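Local atomic coordinates of ThiJ/pfpI family protein (Bacillus anthracis, PDB entry 3EFE), a protein that is of unknown function but belongs to the ThiJ/PfpI (DJ-1) family, whose members include proteases and chaperones. Residues K42-G47 with K62-L67; K7-V12 with C70-K75; N14-W19 with E51-M56; K75-L80 with I107-C112. One frame throughout, in Å; residues are numbered along the deposited sequence.

Contact 1 (K42-G47 with K62-L67)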
# COMPACT_ATOMS: atom_id res chain seq x y z
N LYS D 42 -16.89 4.08 -3.86
CA LYS D 42 -15.97 5.18 -4.20
C LYS D 42 -15.36 5.77 -2.94
O LYS D 42 -16.07 6.03 -1.98
CB LYS D 42 -16.68 6.27 -5.03
CG LYS D 42 -17.05 5.81 -6.46
CD LYS D 42 -15.76 5.70 -7.38
CE LYS D 42 -15.44 4.23 -7.84
NZ LYS D 42 -14.45 4.13 -8.99
N VAL D 43 -14.02 5.85 -2.92
CA VAL D 43 -13.23 6.40 -1.83
C VAL D 43 -13.05 7.90 -2.13
O VAL D 43 -12.50 8.30 -3.16
CB VAL D 43 -11.89 5.64 -1.65
CG1 VAL D 43 -10.92 6.35 -0.55
CG2 VAL D 43 -12.17 4.16 -1.32
N ILE D 44 -13.62 8.72 -1.24
CA ILE D 44 -13.40 10.19 -1.23
C ILE D 44 -12.30 10.58 -0.26
O ILE D 44 -12.38 10.34 0.96
CB ILE D 44 -14.69 10.98 -0.87
CG1 ILE D 44 -15.87 10.48 -1.72
CG2 ILE D 44 -14.47 12.52 -1.10
CD1 ILE D 44 -17.22 10.48 -0.98
N THR D 45 -11.24 11.18 -0.76
CA THR D 45 -10.18 11.61 0.14
C THR D 45 -10.60 12.91 0.88
O THR D 45 -11.10 13.84 0.24
CB THR D 45 -8.78 11.72 -0.55
OG1 THR D 45 -8.78 12.72 -1.53
CG2 THR D 45 -8.35 10.41 -1.18
N VAL D 46 -10.47 12.94 2.21
CA VAL D 46 -10.80 14.15 2.98
C VAL D 46 -9.60 14.67 3.78
O VAL D 46 -8.95 13.95 4.45
CB VAL D 46 -12.06 14.06 3.87
CG1 VAL D 46 -12.54 12.65 4.16
CG2 VAL D 46 -11.83 14.82 5.15
N GLY D 47 -9.28 15.94 3.59
CA GLY D 47 -8.11 16.58 4.18
C GLY D 47 -8.60 17.41 5.32
O GLY D 47 -9.83 17.64 5.44
N LYS D 62 -4.05 15.47 -3.83
CA LYS D 62 -4.99 16.57 -3.77
C LYS D 62 -6.22 16.04 -3.11
O LYS D 62 -6.88 15.15 -3.67
CB LYS D 62 -5.31 17.05 -5.20
CG LYS D 62 -6.24 18.29 -5.34
CD LYS D 62 -5.74 19.51 -4.46
CE LYS D 62 -6.62 20.82 -4.61
NZ LYS D 62 -7.34 20.88 -5.93
N PRO D 63 -6.52 16.53 -1.88
CA PRO D 63 -7.73 16.07 -1.22
C PRO D 63 -8.96 16.44 -2.05
O PRO D 63 -9.01 17.51 -2.68
CB PRO D 63 -7.71 16.83 0.13
CG PRO D 63 -6.34 17.11 0.34
CD PRO D 63 -5.81 17.48 -1.01
N ASP D 64 -9.89 15.50 -2.10
CA ASP D 64 -11.18 15.70 -2.77
C ASP D 64 -11.98 16.77 -2.10
O ASP D 64 -12.51 17.64 -2.79
CB ASP D 64 -12.00 14.41 -2.77
CG ASP D 64 -11.47 13.41 -3.74
OD1 ASP D 64 -10.86 13.86 -4.71
OD2 ASP D 64 -11.62 12.19 -3.54
N ILE D 65 -12.12 16.69 -0.79
CA ILE D 65 -12.84 17.63 -0.02
C ILE D 65 -12.10 17.92 1.30
O ILE D 65 -11.12 17.25 1.66
CB ILE D 65 -14.30 17.12 0.27
CG1 ILE D 65 -14.32 16.00 1.36
CG2 ILE D 65 -15.01 16.73 -1.06
CD1 ILE D 65 -15.67 15.27 1.52
N SER D 66 -12.59 18.93 2.01
CA SER D 66 -12.01 19.37 3.25
C SER D 66 -12.88 18.84 4.34
O SER D 66 -13.98 18.48 4.08
CB SER D 66 -11.88 20.92 3.29
OG SER D 66 -13.04 21.57 3.84
N LEU D 67 -12.38 18.73 5.56
CA LEU D 67 -13.20 18.16 6.63
C LEU D 67 -14.56 18.85 6.74
O LEU D 67 -15.57 18.19 6.92
CB LEU D 67 -12.47 18.23 7.96
CG LEU D 67 -13.17 17.60 9.18
CD1 LEU D 67 -13.69 16.18 8.88
CD2 LEU D 67 -12.22 17.62 10.43
O HOH W 1 -7.17 12.47 -3.76
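Lys62 meets Thr45 through a water. The water donates to Lys62 O and also bonds Thr45 OG1. Pro63 comes next and lays its CB against the backbone of the strand end, 3.9 Å from Gly47 N. Asp64 is the polar centre of the contact. Its backbone N bonds Thr45 OG1 at 3.0 Å and adds a weak bond to Thr45 O. Its carboxylate turns back: Asp64 OD2 accepts a hydrogen bond from Thr45 N at 3.0 Å, the N lying 37° out of the carboxylate plane. Thr45 OG1 stands between its own backbone N and carbonyl carbon (chi1 64°), where it faces both Asp64 N and the water. Backbone and side chain of Thr45 and Asp64 thus hold each other in both directions.

Regular parallel pairing begins at Ile65. Ile65 N bonds Thr45 O at 3.2 Å, and Ile65 O receives Gly47 N at 3.0 Å. On the face shared with Val46, Ile65 CG1 lies 3.9 Å from Val46 CB, while Ile65 CD1 reaches Ile44 CG2. Ser66 pairs with Gly47, and its CA-H points at Gly47 O. Leu67 N ends the run with a weak bond to the same oxygen.

This is one border of the mostly parallel sheet in the alpha/beta fold of the DJ-1/PfpI family. Strand 65-66 is outermost within the chain, and strand 8-11 flanks strand 43-47 on its other side. Leu67 packs on helix 92-104 and Val43 on helix 18-30. Thr45 also touches Leu59 of the second subunit.

Contact 2 (K7-V12 with C70-K75)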
# COMPACT_ATOMS: atom_id res chain seq x y z
N LYS D 7 -20.90 5.65 1.48
CA LYS D 7 -19.66 6.40 1.17
C LYS D 7 -18.46 5.85 1.93
O LYS D 7 -18.63 5.20 2.93
CB LYS D 7 -19.85 7.89 1.43
CG LYS D 7 -21.21 8.33 0.87
CD LYS D 7 -21.26 9.79 0.52
CE LYS D 7 -22.56 10.11 -0.21
NZ LYS D 7 -23.79 9.80 0.64
N ALA D 8 -17.28 6.03 1.38
CA ALA D 8 -16.04 5.65 2.00
C ALA D 8 -15.15 6.86 1.94
O ALA D 8 -14.98 7.44 0.92
CB ALA D 8 -15.39 4.46 1.31
N PHE D 9 -14.68 7.26 3.10
CA PHE D 9 -13.75 8.40 3.26
C PHE D 9 -12.38 7.94 3.67
O PHE D 9 -12.27 7.08 4.53
CB PHE D 9 -14.28 9.37 4.30
CG PHE D 9 -15.58 10.01 3.89
CD1 PHE D 9 -15.60 10.97 2.89
CD2 PHE D 9 -16.75 9.64 4.48
CE1 PHE D 9 -16.74 11.58 2.51
CE2 PHE D 9 -17.98 10.24 4.07
CZ PHE D 9 -17.93 11.22 3.07
N LEU D 10 -11.34 8.48 3.04
CA LEU D 10 -10.00 8.29 3.57
C LEU D 10 -9.49 9.64 4.00
O LEU D 10 -9.26 10.55 3.19
CB LEU D 10 -9.10 7.68 2.50
CG LEU D 10 -7.62 7.52 2.85
CD1 LEU D 10 -7.40 6.36 3.87
CD2 LEU D 10 -6.74 7.47 1.58
N TYR D 11 -9.23 9.77 5.27
CA TYR D 11 -8.50 10.97 5.77
C TYR D 11 -7.07 11.02 5.28
O TYR D 11 -6.26 10.10 5.55
CB TYR D 11 -8.63 11.03 7.29
CG TYR D 11 -8.03 12.26 7.92
CD1 TYR D 11 -8.51 13.54 7.63
CD2 TYR D 11 -7.00 12.14 8.85
CE1 TYR D 11 -7.94 14.67 8.24
CE2 TYR D 11 -6.47 13.23 9.47
CZ TYR D 11 -6.92 14.51 9.15
OH TYR D 11 -6.32 15.59 9.77
N VAL D 12 -6.76 12.09 4.55
CA VAL D 12 -5.42 12.32 3.95
C VAL D 12 -4.68 13.49 4.63
O VAL D 12 -5.26 14.55 4.86
CB VAL D 12 -5.49 12.46 2.32
CG1 VAL D 12 -6.07 11.17 1.73
CG2 VAL D 12 -6.25 13.65 1.87
N CYS D 70 -17.51 17.62 4.59
CA CYS D 70 -17.74 16.18 4.73
C CYS D 70 -18.80 15.92 5.75
O CYS D 70 -18.77 16.51 6.81
CB CYS D 70 -16.43 15.51 5.20
SG CYS D 70 -16.62 13.82 5.83
N THR D 71 -19.69 14.98 5.45
CA THR D 71 -20.75 14.55 6.37
C THR D 71 -20.56 13.07 6.65
O THR D 71 -20.43 12.28 5.72
CB THR D 71 -22.17 14.76 5.77
OG1 THR D 71 -22.28 16.11 5.32
CG2 THR D 71 -23.32 14.47 6.80
N LEU D 72 -20.52 12.70 7.93
CA LEU D 72 -20.36 11.31 8.34
C LEU D 72 -21.71 10.85 8.83
O LEU D 72 -22.35 11.52 9.62
CB LEU D 72 -19.26 11.15 9.42
CG LEU D 72 -17.76 10.99 9.05
CD1 LEU D 72 -17.46 10.60 7.55
CD2 LEU D 72 -16.94 12.21 9.47
N GLU D 73 -22.15 9.70 8.35
CA GLU D 73 -23.53 9.25 8.50
C GLU D 73 -23.51 7.79 8.89
O GLU D 73 -22.47 7.13 8.76
CB GLU D 73 -24.31 9.41 7.18
CG GLU D 73 -24.97 10.80 6.97
CD GLU D 73 -25.29 11.10 5.47
OE1 GLU D 73 -25.50 10.14 4.67
OE2 GLU D 73 -25.30 12.30 5.07
N SER D 74 -24.65 7.29 9.39
CA SER D 74 -24.69 5.95 9.93
C SER D 74 -24.23 5.13 8.77
O SER D 74 -24.59 5.39 7.62
CB SER D 74 -26.10 5.54 10.40
OG SER D 74 -26.07 4.45 11.37
N LYS D 75 -23.40 4.15 9.07
CA LYS D 75 -22.85 3.23 8.07
C LYS D 75 -21.93 3.80 6.94
O LYS D 75 -21.55 3.01 6.05
CB LYS D 75 -23.94 2.43 7.44
CG LYS D 75 -25.01 1.90 8.37
CD LYS D 75 -24.53 1.29 9.70
CE LYS D 75 -25.77 0.83 10.59
NZ LYS D 75 -26.95 1.83 10.68
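Phe9 and Cys70 make a sulfur-aromatic contact under the loop that leads into the next strand of the alpha/beta sheet. Phe9 is on strand 8-11, a central strand, and residues 70-72 of the loop pass over its ring. Cys70 SG lies 4.0 Å from the centroid of the Phe9 ring and only 10° off the ring normal, so the sulfur sits over the middle of one face. The Cys70 sulfur is anti to its backbone nitrogen (chi1 165°), which aims it at the ring. Thr71 and Leu72 come from the same side of the ring plane but obliquely. Thr71 O is 3.6 Å from Phe9 CE2, and Leu72 CD1 reaches the CD2 side of the ring. Leu72 and Phe9 themselves run at a slant to each other. This part is dense and apolar, apart from the Thr71 carbonyl. Phe9 also touches Ile44 and Val46 of the neighbouring strand 43-47, while Leu72 packs on Arg97 and Ala101 of helix 92-104.

The other end is loose. Lys7 and Glu73 both lie near the surface, with Lys7 exposed. Their opposite charges are 4.4 Å apart, Lys7 NZ to Glu73 OE1, too far for a salt bridge. Any attraction there is probably weak and partly screened by solvent. By contrast, the closest approach of the whole contact is at the ring, where Leu72 CD1 comes within 3.3 Å of Phe9 CD2.

Contact 3 (N14-W19 with E51-M56)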
# COMPACT_ATOMS: atom_id res chain seq x y z
N ASN D 14 -0.29 15.01 5.64
CA ASN D 14 1.13 14.89 5.40
C ASN D 14 1.63 13.78 6.26
O ASN D 14 1.31 13.77 7.44
CB ASN D 14 1.89 16.13 5.82
CG ASN D 14 1.74 17.31 4.87
OD1 ASN D 14 1.64 18.42 5.35
ND2 ASN D 14 1.70 17.08 3.55
N THR D 15 2.42 12.88 5.67
CA THR D 15 3.08 11.83 6.41
C THR D 15 2.27 10.52 6.43
O THR D 15 2.73 9.55 7.01
CB THR D 15 3.40 12.28 7.91
OG1 THR D 15 4.62 13.08 7.96
CG2 THR D 15 3.52 11.15 8.79
N MET D 16 1.07 10.48 5.82
CA MET D 16 0.27 9.22 5.94
C MET D 16 1.07 8.06 5.39
O MET D 16 1.78 8.16 4.38
CB MET D 16 -1.12 9.33 5.33
CG MET D 16 -1.24 9.77 3.84
SD MET D 16 -2.89 9.97 3.24
CE MET D 16 -3.55 8.71 3.93
N SER D 17 1.02 6.98 6.13
CA SER D 17 1.73 5.72 5.81
C SER D 17 1.06 4.90 4.66
O SER D 17 0.03 4.33 4.88
CB SER D 17 1.78 4.89 7.09
OG SER D 17 2.49 5.61 8.10
N ASP D 18 1.71 4.84 3.50
CA ASP D 18 1.18 4.29 2.25
C ASP D 18 0.80 2.83 2.28
O ASP D 18 -0.17 2.41 1.62
CB ASP D 18 2.20 4.45 1.10
CG ASP D 18 2.64 5.92 0.89
OD1 ASP D 18 2.37 6.51 -0.17
OD2 ASP D 18 3.24 6.47 1.80
N TRP D 19 1.55 2.05 3.05
CA TRP D 19 1.37 0.62 3.01
C TRP D 19 0.12 0.26 3.79
O TRP D 19 -0.36 -0.84 3.67
CB TRP D 19 2.60 -0.11 3.49
CG TRP D 19 2.80 -0.03 4.89
CD1 TRP D 19 2.34 -0.89 5.82
CD2 TRP D 19 3.48 1.00 5.58
NE1 TRP D 19 2.69 -0.49 7.01
CE2 TRP D 19 3.38 0.69 6.93
CE3 TRP D 19 4.11 2.21 5.19
CZ2 TRP D 19 3.93 1.49 7.93
CZ3 TRP D 19 4.67 2.98 6.16
CH2 TRP D 19 4.56 2.63 7.52
N GLU D 51 -5.52 21.80 0.98
CA GLU D 51 -4.09 21.76 0.70
C GLU D 51 -3.67 20.33 0.34
O GLU D 51 -4.12 19.33 0.97
CB GLU D 51 -3.22 22.25 1.89
CG GLU D 51 -3.28 23.77 2.34
CD GLU D 51 -2.37 24.08 3.65
OE1 GLU D 51 -1.86 23.12 4.31
OE2 GLU D 51 -2.19 25.29 4.03
N MET D 52 -2.82 20.26 -0.67
CA MET D 52 -2.10 19.07 -1.02
C MET D 52 -1.26 18.60 0.12
O MET D 52 -0.66 19.42 0.89
CB MET D 52 -1.24 19.34 -2.27
CG MET D 52 -2.17 19.50 -3.52
SD MET D 52 -1.49 18.92 -5.04
CE MET D 52 -1.47 17.20 -4.61
N ILE D 53 -1.23 17.28 0.25
CA ILE D 53 -0.52 16.53 1.29
C ILE D 53 0.48 15.68 0.56
O ILE D 53 0.39 15.47 -0.63
CB ILE D 53 -1.51 15.73 2.17
CG1 ILE D 53 -2.10 14.49 1.47
CG2 ILE D 53 -2.68 16.62 2.52
CD1 ILE D 53 -1.26 13.25 1.45
N THR D 54 1.50 15.24 1.28
CA THR D 54 2.58 14.41 0.77
C THR D 54 2.62 13.13 1.68
O THR D 54 2.71 13.22 2.92
CB THR D 54 3.91 15.16 0.88
OG1 THR D 54 3.82 16.39 0.15
CG2 THR D 54 5.08 14.32 0.29
N THR D 55 2.49 11.95 1.10
CA THR D 55 2.51 10.73 1.92
C THR D 55 3.89 10.53 2.48
O THR D 55 4.78 11.18 2.05
CB THR D 55 1.99 9.47 1.15
OG1 THR D 55 2.91 9.13 0.12
CG2 THR D 55 0.59 9.71 0.54
N MET D 56 4.07 9.65 3.48
CA MET D 56 5.41 9.15 3.86
C MET D 56 6.23 8.65 2.70
O MET D 56 7.43 8.79 2.73
CB MET D 56 5.32 8.03 4.94
CG MET D 56 6.69 7.57 5.60
SD MET D 56 6.39 6.22 6.70
CE MET D 56 8.03 5.69 7.00
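Thr55 OG1 donates a hydrogen bond to Asp18 OD1 at 2.7 Å, meeting the syn lone pair of that oxygen. The same hydroxyl accepts from Leu59 N and, weakly, from Gly57 N. Asp18 OD2 takes Gly57 N as well. The buried carboxylate and hydroxyl therefore hold the turn after Met56 close to the start of helix 18-30.

Two backbone bonds tie the segments together. Thr15 N meets Thr54 O at 2.8 Å and is nearly straight, at 173°. Met56 N reaches Met16 O at 2.9 Å, from above the carbonyl plane.

Apolar groups fill the sides. Met16 CG touches Thr55 CG2 at 3.8 Å, and its sulfur lies near Ile53 CD1. The Met56 chain is extended, with CG anti to the backbone N (chi1 -171°). This carries Met56 SD to the edge of the Trp19 indole, 3.7 Å from Trp19 CZ3, a Met-aromatic contact in the ring plane. Trp19 NE1 bonds Gly166 O.

Strand 53-54 pairs antiparallel with strand 60-61, and Met16 and Thr55 both rest on Tyr21 of helix 18-30. The second subunit packs here too: its Tyr23 meets the Trp19 ring.

Contact 4 (K75-L80 with I107-C112)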
# COMPACT_ATOMS: atom_id res chain seq x y z
N LYS D 75 -23.40 4.15 9.07
CA LYS D 75 -22.85 3.23 8.07
C LYS D 75 -21.93 3.80 6.94
O LYS D 75 -21.55 3.01 6.05
CB LYS D 75 -23.94 2.43 7.44
CG LYS D 75 -25.01 1.90 8.37
CD LYS D 75 -24.53 1.29 9.70
CE LYS D 75 -25.77 0.83 10.59
NZ LYS D 75 -26.95 1.83 10.68
N ASP D 76 -21.55 5.10 6.97
CA ASP D 76 -20.48 5.58 6.07
C ASP D 76 -19.23 4.85 6.54
O ASP D 76 -19.24 4.24 7.59
CB ASP D 76 -20.31 7.12 6.11
CG ASP D 76 -21.36 7.89 5.21
OD1 ASP D 76 -21.96 7.21 4.34
OD2 ASP D 76 -21.55 9.15 5.34
N LEU D 77 -18.18 4.88 5.74
CA LEU D 77 -16.86 4.35 6.16
C LEU D 77 -15.86 5.48 6.23
O LEU D 77 -15.70 6.23 5.24
CB LEU D 77 -16.33 3.19 5.25
CG LEU D 77 -14.85 2.67 5.48
CD1 LEU D 77 -14.65 1.83 6.79
CD2 LEU D 77 -14.37 1.88 4.20
N LEU D 78 -15.18 5.58 7.38
CA LEU D 78 -14.03 6.51 7.56
C LEU D 78 -12.74 5.77 7.89
O LEU D 78 -12.63 5.21 8.94
CB LEU D 78 -14.29 7.52 8.66
CG LEU D 78 -13.21 8.58 8.94
CD1 LEU D 78 -12.92 9.49 7.75
CD2 LEU D 78 -13.59 9.38 10.22
N ILE D 79 -11.78 5.78 6.93
CA ILE D 79 -10.43 5.21 7.10
C ILE D 79 -9.40 6.25 7.72
O ILE D 79 -9.15 7.36 7.17
CB ILE D 79 -9.85 4.64 5.75
CG1 ILE D 79 -10.84 3.67 5.13
CG2 ILE D 79 -8.46 3.96 5.95
CD1 ILE D 79 -10.74 3.52 3.59
N LEU D 80 -8.81 5.85 8.84
CA LEU D 80 -7.72 6.65 9.40
C LEU D 80 -6.40 5.88 9.35
O LEU D 80 -6.17 4.98 10.14
CB LEU D 80 -8.03 7.12 10.80
CG LEU D 80 -9.50 7.48 11.07
CD1 LEU D 80 -9.71 7.38 12.60
CD2 LEU D 80 -9.86 8.83 10.42
N ILE D 107 -18.90 3.59 10.46
CA ILE D 107 -17.82 2.60 10.67
C ILE D 107 -16.50 3.39 10.62
O ILE D 107 -16.22 4.06 9.62
CB ILE D 107 -17.79 1.50 9.57
CG1 ILE D 107 -19.18 0.89 9.33
CG2 ILE D 107 -16.67 0.44 9.82
CD1 ILE D 107 -19.86 0.35 10.52
N VAL D 108 -15.73 3.37 11.71
CA VAL D 108 -14.41 4.00 11.69
C VAL D 108 -13.31 2.96 11.79
O VAL D 108 -13.35 2.07 12.63
CB VAL D 108 -14.22 5.28 12.65
CG1 VAL D 108 -15.45 5.57 13.44
CG2 VAL D 108 -12.89 5.23 13.45
N ALA D 109 -12.38 3.05 10.86
CA ALA D 109 -11.30 2.08 10.68
C ALA D 109 -10.01 2.86 10.87
O ALA D 109 -9.74 3.74 10.02
CB ALA D 109 -11.36 1.48 9.27
N ALA D 110 -9.29 2.58 11.98
CA ALA D 110 -8.03 3.25 12.41
C ALA D 110 -6.88 2.27 12.42
O ALA D 110 -7.00 1.18 12.92
CB ALA D 110 -8.16 3.81 13.82
N ILE D 111 -5.76 2.64 11.87
CA ILE D 111 -4.63 1.72 11.78
C ILE D 111 -3.45 2.51 12.36
O ILE D 111 -3.33 3.71 12.15
CB ILE D 111 -4.38 1.15 10.35
CG1 ILE D 111 -3.24 0.15 10.36
CG2 ILE D 111 -4.15 2.30 9.23
CD1 ILE D 111 -3.29 -0.85 9.28
N CYS D 112 -2.68 1.84 13.19
CA CYS D 112 -1.36 2.26 13.56
C CYS D 112 -1.42 3.49 14.46
O CYS D 112 -2.14 3.46 15.42
CB CYS D 112 -0.50 2.41 12.31
SG CYS D 112 1.32 2.69 12.68
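Strands 77-80 and 107-111 are the two strands of a beta-alpha-beta crossover, joined by helix 92-104, in the mostly parallel central sheet of the DJ-1/PfpI fold. Their axes run 4.7 Å apart and 12° from parallel. Five backbone bonds link them in regular alternation, from Ile107 N on Asp76 O to Ile111 N on Leu80 O. Within the run, Leu78 N meets Ile107 O at 2.9 Å and Ala109 N meets Leu78 O at 2.9 Å. Both are nearly straight at the hydrogen. CA-H groups of Leu77, Val108, Ile79 and Ala110 point at four of these carbonyl oxygens.

Side chains pair across the strands on both faces. On the face of Leu77, Ile79, Ile107 and Ala109, the Leu77 CD1 branch touches Ile107 CG2 at 3.9 Å and also lies near Ala109 CB. Leu77 CG is anti to the backbone N (chi1 172°), which swings CD1 across to the other strand. Helix 169-179 covers this face through Val176 and Phe172, and helix 18-30 through Leu28 and Ile25. On the opposite face, Leu80 CD1 touches both Val108 CG2, at 3.9 Å, and Ala110 CB, at 4.1 Å.

The strand then leads to Cys112, just before helix 113-119. Its phi is positive, at 71°, consistent with the nucleophile elbow of this family, where relatives carry their reactive cysteine. Glu20 touches its side chain. The last bond between the strands before this cysteine is Ile111 N to Leu80 O, at 2.9 Å.

Overall arrangement
Contacts 1, 2 and 4 follow one another across a single sheet. Strand 8-11 of contact 2 lies between strand 43-47 of contact 1 and strand 77-80 of contact 4. Centres of contacts 1 and 2 are about 9 Å apart, those of 2 and 4 about 8 Å. Probable backbone bonds join them: Val46 N to Leu10 O at 2.9 Å, and Phe9 O to Ile79 N at 2.8 Å. Lys75 belongs to both contact 2 and contact 4. Contact 3 lies off the sheet, its centre about 17 Å from that of contact 4, and meets contact 1 where Met52 packs on Lys62. Contacts 1 and 3 both touch the second subunit. Cys112, the probable reactive cysteine, closes the second segment of contact 4.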